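PDB 6TZ0: RNA-dependent RNA Polymerase, which catalyses RNA-templated RNA synthesis, making plus strands in conservative transcription and probably minus strands during genome replication. Local coordinates for residues A[719-723]-A[724-728]; A[1146-1149]-A[1150-1153]. One frame throughout, in Å; residues are numbered along the deposited sequence.

Contact 1 of 2, residues A[719-723]-A[724-728]; sequences SIVLL and QQLVV
A tight β-hairpin, placed like the motif E or "primer grip" hairpin of viral RNA polymerases, joins strands 720-722 and 725-727. Ile720 and Val727 form a hydrogen-bonded antiparallel pair: Ile720 N reaches Val727 O at 2.9 Å and Val727 N returns to Ile720 O at 3.0 Å, the second bond nearly straight (N-H...O 173°). On that face the two β-branched side chains stand alongside each other, Ile720 CG2 3.9 Å from Val727 CB, while CG1 of Ile720, turned opposite the backbone N (chi1 -166°), carries the chain end away from the partner strand. The other face belongs to the non-hydrogen-bonded pair Val721 and Leu726. Here the Leu726 branch swings across the strand gap so that CD1 lies 3.7 Å from Val721 CG2 and also near the Ile720 carbonyl. At the base, Ser719 CB meets Val728 CG2 at 3.8 Å. Leu723 and Gln724 make the two-residue turn, both with left-handed backbone angles, close to type I'. Leu723 extends from this turn to touch Asp681, a residue that binds magnesium in another structure of this protein. Strand 732-733 continues the sheet beside 725-727, helix 530-535 covers the Ile720 and Val727 face through Met532, and Tyr257 of helix 257-264 packs against Leu726.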
loop_
_atom_site.group_PDB
_atom_site.type_symbol
_atom_site.label_atom_id
_atom_site.label_comp_id
_atom_site.label_asym_id
_atom_site.label_seq_id
_atom_site.Cartn_x
_atom_site.Cartn_y
_atom_site.Cartn_z
ATOM N N SER A 719 29.247 9.768 -1.996
ATOM C CA SER A 719 27.838 10.121 -2.123
ATOM C C SER A 719 26.978 8.888 -1.900
ATOM O O SER A 719 27.316 7.797 -2.362
ATOM C CB SER A 719 27.533 10.733 -3.493
ATOM O OG SER A 719 27.714 9.792 -4.533
ATOM N N ILE A 720 25.859 9.069 -1.207
ATOM C CA ILE A 720 24.999 7.962 -0.811
ATOM C C ILE A 720 23.545 8.421 -0.887
ATOM O O ILE A 720 23.236 9.589 -0.639
ATOM C CB ILE A 720 25.402 7.440 0.593
ATOM C CG1 ILE A 720 24.778 6.081 0.892
ATOM C CG2 ILE A 720 25.130 8.457 1.704
ATOM C CD1 ILE A 720 25.358 4.973 0.084
ATOM N N VAL A 721 22.657 7.515 -1.297
ATOM C CA VAL A 721 21.240 7.812 -1.492
ATOM C C VAL A 721 20.425 6.800 -0.702
ATOM O O VAL A 721 20.634 5.592 -0.838
ATOM C CB VAL A 721 20.820 7.746 -2.976
ATOM C CG1 VAL A 721 19.392 8.217 -3.140
ATOM C CG2 VAL A 721 21.748 8.526 -3.875
ATOM N N LEU A 722 19.480 7.284 0.099
ATOM C CA LEU A 722 18.485 6.398 0.682
ATOM C C LEU A 722 17.200 7.177 0.894
ATOM O O LEU A 722 17.230 8.256 1.493
ATOM C CB LEU A 722 18.961 5.798 2.006
ATOM C CG LEU A 722 18.038 4.733 2.595
ATOM C CD1 LEU A 722 17.960 3.555 1.651
ATOM C CD2 LEU A 722 18.517 4.299 3.956
ATOM N N LEU A 723 16.091 6.614 0.395
ATOM C CA LEU A 723 14.731 7.141 0.561
ATOM C C LEU A 723 14.592 8.553 -0.000
ATOM O O LEU A 723 13.964 9.417 0.614
ATOM C CB LEU A 723 14.287 7.089 2.023
ATOM C CG LEU A 723 14.182 5.681 2.599
ATOM C CD1 LEU A 723 13.837 5.730 4.075
ATOM C CD2 LEU A 723 13.161 4.891 1.823
ATOM N N GLN A 724 15.186 8.765 -1.182
ATOM C CA GLN A 724 15.215 10.048 -1.898
ATOM C C GLN A 724 15.808 11.174 -1.053
ATOM O O GLN A 724 15.363 12.318 -1.113
ATOM C CB GLN A 724 13.830 10.434 -2.426
ATOM C CG GLN A 724 13.271 9.465 -3.447
ATOM C CD GLN A 724 14.132 9.357 -4.689
ATOM O OE1 GLN A 724 14.697 10.341 -5.161
ATOM N NE2 GLN A 724 14.229 8.150 -5.232
ATOM N N GLN A 725 16.819 10.844 -0.257
ATOM C CA GLN A 725 17.599 11.821 0.495
ATOM C C GLN A 725 19.063 11.577 0.180
ATOM O O GLN A 725 19.609 10.527 0.526
ATOM C CB GLN A 725 17.316 11.722 1.990
ATOM C CG GLN A 725 16.004 12.363 2.376
ATOM C CD GLN A 725 15.610 12.097 3.806
ATOM O OE1 GLN A 725 16.158 11.217 4.460
ATOM N NE2 GLN A 725 14.681 12.889 4.315
ATOM N N LEU A 726 19.687 12.534 -0.491
ATOM C CA LEU A 726 21.065 12.421 -0.943
ATOM C C LEU A 726 21.996 13.070 0.068
ATOM O O LEU A 726 21.783 14.216 0.468
ATOM C CB LEU A 726 21.236 13.073 -2.314
ATOM C CG LEU A 726 22.635 13.168 -2.910
ATOM C CD1 LEU A 726 23.247 11.817 -3.075
ATOM C CD2 LEU A 726 22.582 13.869 -4.244
ATOM N N VAL A 727 23.024 12.333 0.477
ATOM C CA VAL A 727 24.073 12.846 1.346
ATOM C C VAL A 727 25.388 12.755 0.592
ATOM O O VAL A 727 25.730 11.697 0.058
ATOM C CB VAL A 727 24.143 12.076 2.677
ATOM C CG1 VAL A 727 25.322 12.545 3.506
ATOM C CG2 VAL A 727 22.852 12.249 3.457
ATOM N N VAL A 728 26.104 13.876 0.511
ATOM C CA VAL A 728 27.396 13.958 -0.167
ATOM C C VAL A 728 28.365 14.613 0.808
ATOM O O VAL A 728 28.321 15.830 0.995
ATOM C CB VAL A 728 27.328 14.755 -1.476
ATOM C CG1 VAL A 728 28.675 14.802 -2.127
ATOM C CG2 VAL A 728 26.319 14.165 -2.434
#

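Contact 2 of 2, residues A[1146-1149]-A[1150-1153]; sequences RQLF and FLSD
Phe1150 offers a face of its ring to the edge of Phe1149, its neighbour in sequence, in a T-shaped pair with centroids 5.2 Å apart and planes at 89°. The touching edge is the CD2-CE2 side of Phe1149: its CD2 lies 3.6 Å from Phe1150 CD2, and its CE2 sits over the ring. A chi1 near 180° (-176°) in Phe1149, together with -80° in Phe1150, lets the two side chains run out alongside each other from the chain. Phe1150 continues onto Phe769 and Leu1045. Next comes Leu1151, whose CB takes the CD1 methyl of Leu1148 at 3.6 Å, the two leucines crossing at about a right angle. Between them the backbone makes a turn, with CA atoms of Leu1148 and Leu1151 only 5.0 Å apart but no hydrogen bond closing it; it belongs to the long loop joining strands 1141-1142 and 1162-1163 in the C-terminal region. Ser1152 follows, its carbonyl O 3.9 Å from Leu1148 CD1 and hydrogen-bonded to the hydroxyl of Tyr1183, on helix 1174-1188, while its OG pairs with that of Ser1157. The end of Asp1153 then comes back toward Leu1148, OD1 4.1 Å from its CB.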
loop_
_atom_site.group_PDB
_atom_site.type_symbol
_atom_site.label_atom_id
_atom_site.label_comp_id
_atom_site.label_asym_id
_atom_site.label_seq_id
_atom_site.Cartn_x
_atom_site.Cartn_y
_atom_site.Cartn_z
ATOM N N ARG A 1146 10.088 19.257 9.713
ATOM C CA ARG A 1146 10.646 19.699 8.439
ATOM C C ARG A 1146 11.053 21.161 8.478
ATOM O O ARG A 1146 11.906 21.582 7.693
ATOM C CB ARG A 1146 9.641 19.484 7.309
ATOM C CG ARG A 1146 9.348 18.040 7.013
ATOM C CD ARG A 1146 10.537 17.403 6.338
ATOM N NE ARG A 1146 10.311 15.998 6.026
ATOM C CZ ARG A 1146 11.239 15.198 5.519
ATOM N NH1 ARG A 1146 10.954 13.931 5.266
ATOM N NH2 ARG A 1146 12.451 15.669 5.264
ATOM N N GLN A 1147 10.456 21.936 9.376
ATOM C CA GLN A 1147 10.779 23.347 9.512
ATOM C C GLN A 1147 12.069 23.532 10.304
ATOM O O GLN A 1147 12.943 24.310 9.914
ATOM C CB GLN A 1147 9.601 24.060 10.181
ATOM C CG GLN A 1147 9.675 25.564 10.196
ATOM C CD GLN A 1147 8.460 26.190 10.838
ATOM O OE1 GLN A 1147 7.610 25.494 11.388
ATOM N NE2 GLN A 1147 8.359 27.506 10.752
ATOM N N LEU A 1148 12.186 22.833 11.431
ATOM C CA LEU A 1148 13.384 22.851 12.273
ATOM C C LEU A 1148 14.192 21.580 12.018
ATOM O O LEU A 1148 14.304 20.698 12.867
ATOM C CB LEU A 1148 12.990 22.974 13.748
ATOM C CG LEU A 1148 12.649 24.280 14.484
ATOM C CD1 LEU A 1148 13.830 25.151 14.726
ATOM C CD2 LEU A 1148 11.643 25.099 13.735
ATOM N N PHE A 1149 14.763 21.497 10.817
ATOM C CA PHE A 1149 15.329 20.240 10.332
ATOM C C PHE A 1149 16.684 19.942 10.973
ATOM O O PHE A 1149 16.849 18.917 11.639
ATOM C CB PHE A 1149 15.426 20.303 8.806
ATOM C CG PHE A 1149 15.904 19.043 8.145
ATOM C CD1 PHE A 1149 15.038 17.985 7.933
ATOM C CD2 PHE A 1149 17.199 18.943 7.681
ATOM C CE1 PHE A 1149 15.474 16.832 7.308
ATOM C CE2 PHE A 1149 17.636 17.798 7.056
ATOM C CZ PHE A 1149 16.774 16.740 6.869
ATOM N N PHE A 1150 17.666 20.824 10.787
ATOM C CA PHE A 1150 18.940 20.724 11.494
ATOM C C PHE A 1150 18.952 21.445 12.832
ATOM O O PHE A 1150 19.900 21.264 13.601
ATOM C CB PHE A 1150 20.098 21.280 10.660
ATOM C CG PHE A 1150 20.608 20.342 9.615
ATOM C CD1 PHE A 1150 21.367 19.244 9.971
ATOM C CD2 PHE A 1150 20.387 20.592 8.276
ATOM C CE1 PHE A 1150 21.856 18.387 9.011
ATOM C CE2 PHE A 1150 20.876 19.742 7.312
ATOM C CZ PHE A 1150 21.615 18.638 7.681
ATOM N N LEU A 1151 17.944 22.247 13.131
ATOM C CA LEU A 1151 17.962 23.098 14.306
ATOM C C LEU A 1151 17.296 22.402 15.490
ATOM O O LEU A 1151 16.577 21.413 15.342
ATOM C CB LEU A 1151 17.276 24.423 14.001
ATOM C CG LEU A 1151 18.036 25.620 13.442
ATOM C CD1 LEU A 1151 19.019 26.056 14.484
ATOM C CD2 LEU A 1151 18.742 25.332 12.129
ATOM N N SER A 1152 17.536 22.943 16.680
ATOM C CA SER A 1152 17.162 22.261 17.912
ATOM C C SER A 1152 15.692 22.460 18.246
ATOM O O SER A 1152 15.130 23.540 18.053
ATOM C CB SER A 1152 18.013 22.757 19.077
ATOM O OG SER A 1152 17.694 24.092 19.405
ATOM N N ASP A 1153 15.078 21.406 18.775
ATOM C CA ASP A 1153 13.696 21.422 19.227
ATOM C C ASP A 1153 13.541 21.940 20.646
ATOM O O ASP A 1153 12.416 21.979 21.153
ATOM C CB ASP A 1153 13.104 20.012 19.155
ATOM C CG ASP A 1153 12.923 19.525 17.740
ATOM O OD1 ASP A 1153 12.716 20.365 16.840
ATOM O OD2 ASP A 1153 12.977 18.296 17.527
#

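How the contacts relate
Coming from the N terminus, the chain first closes contact 1, a hairpin following the palm sheet strand 711-716, and only some 400 residues later makes contact 2, a turn in the C-terminal region. They are in series, neither enclosing nor crossing the other. Their centres lie about 19 Å apart, yet their edges meet: Gln725 NE2 packs 3.7 Å from Arg1146 NH2. Phe732, on the third strand of the hairpin's sheet, also bridges them, touching Gln725 and meeting the ring of Phe1149. The backbone of Phe1149 is hydrogen-bonded to that of Ala526, just ahead of helix 530-535, which packs on contact 1. The C-terminal loop is thus tied to the polymerase domain.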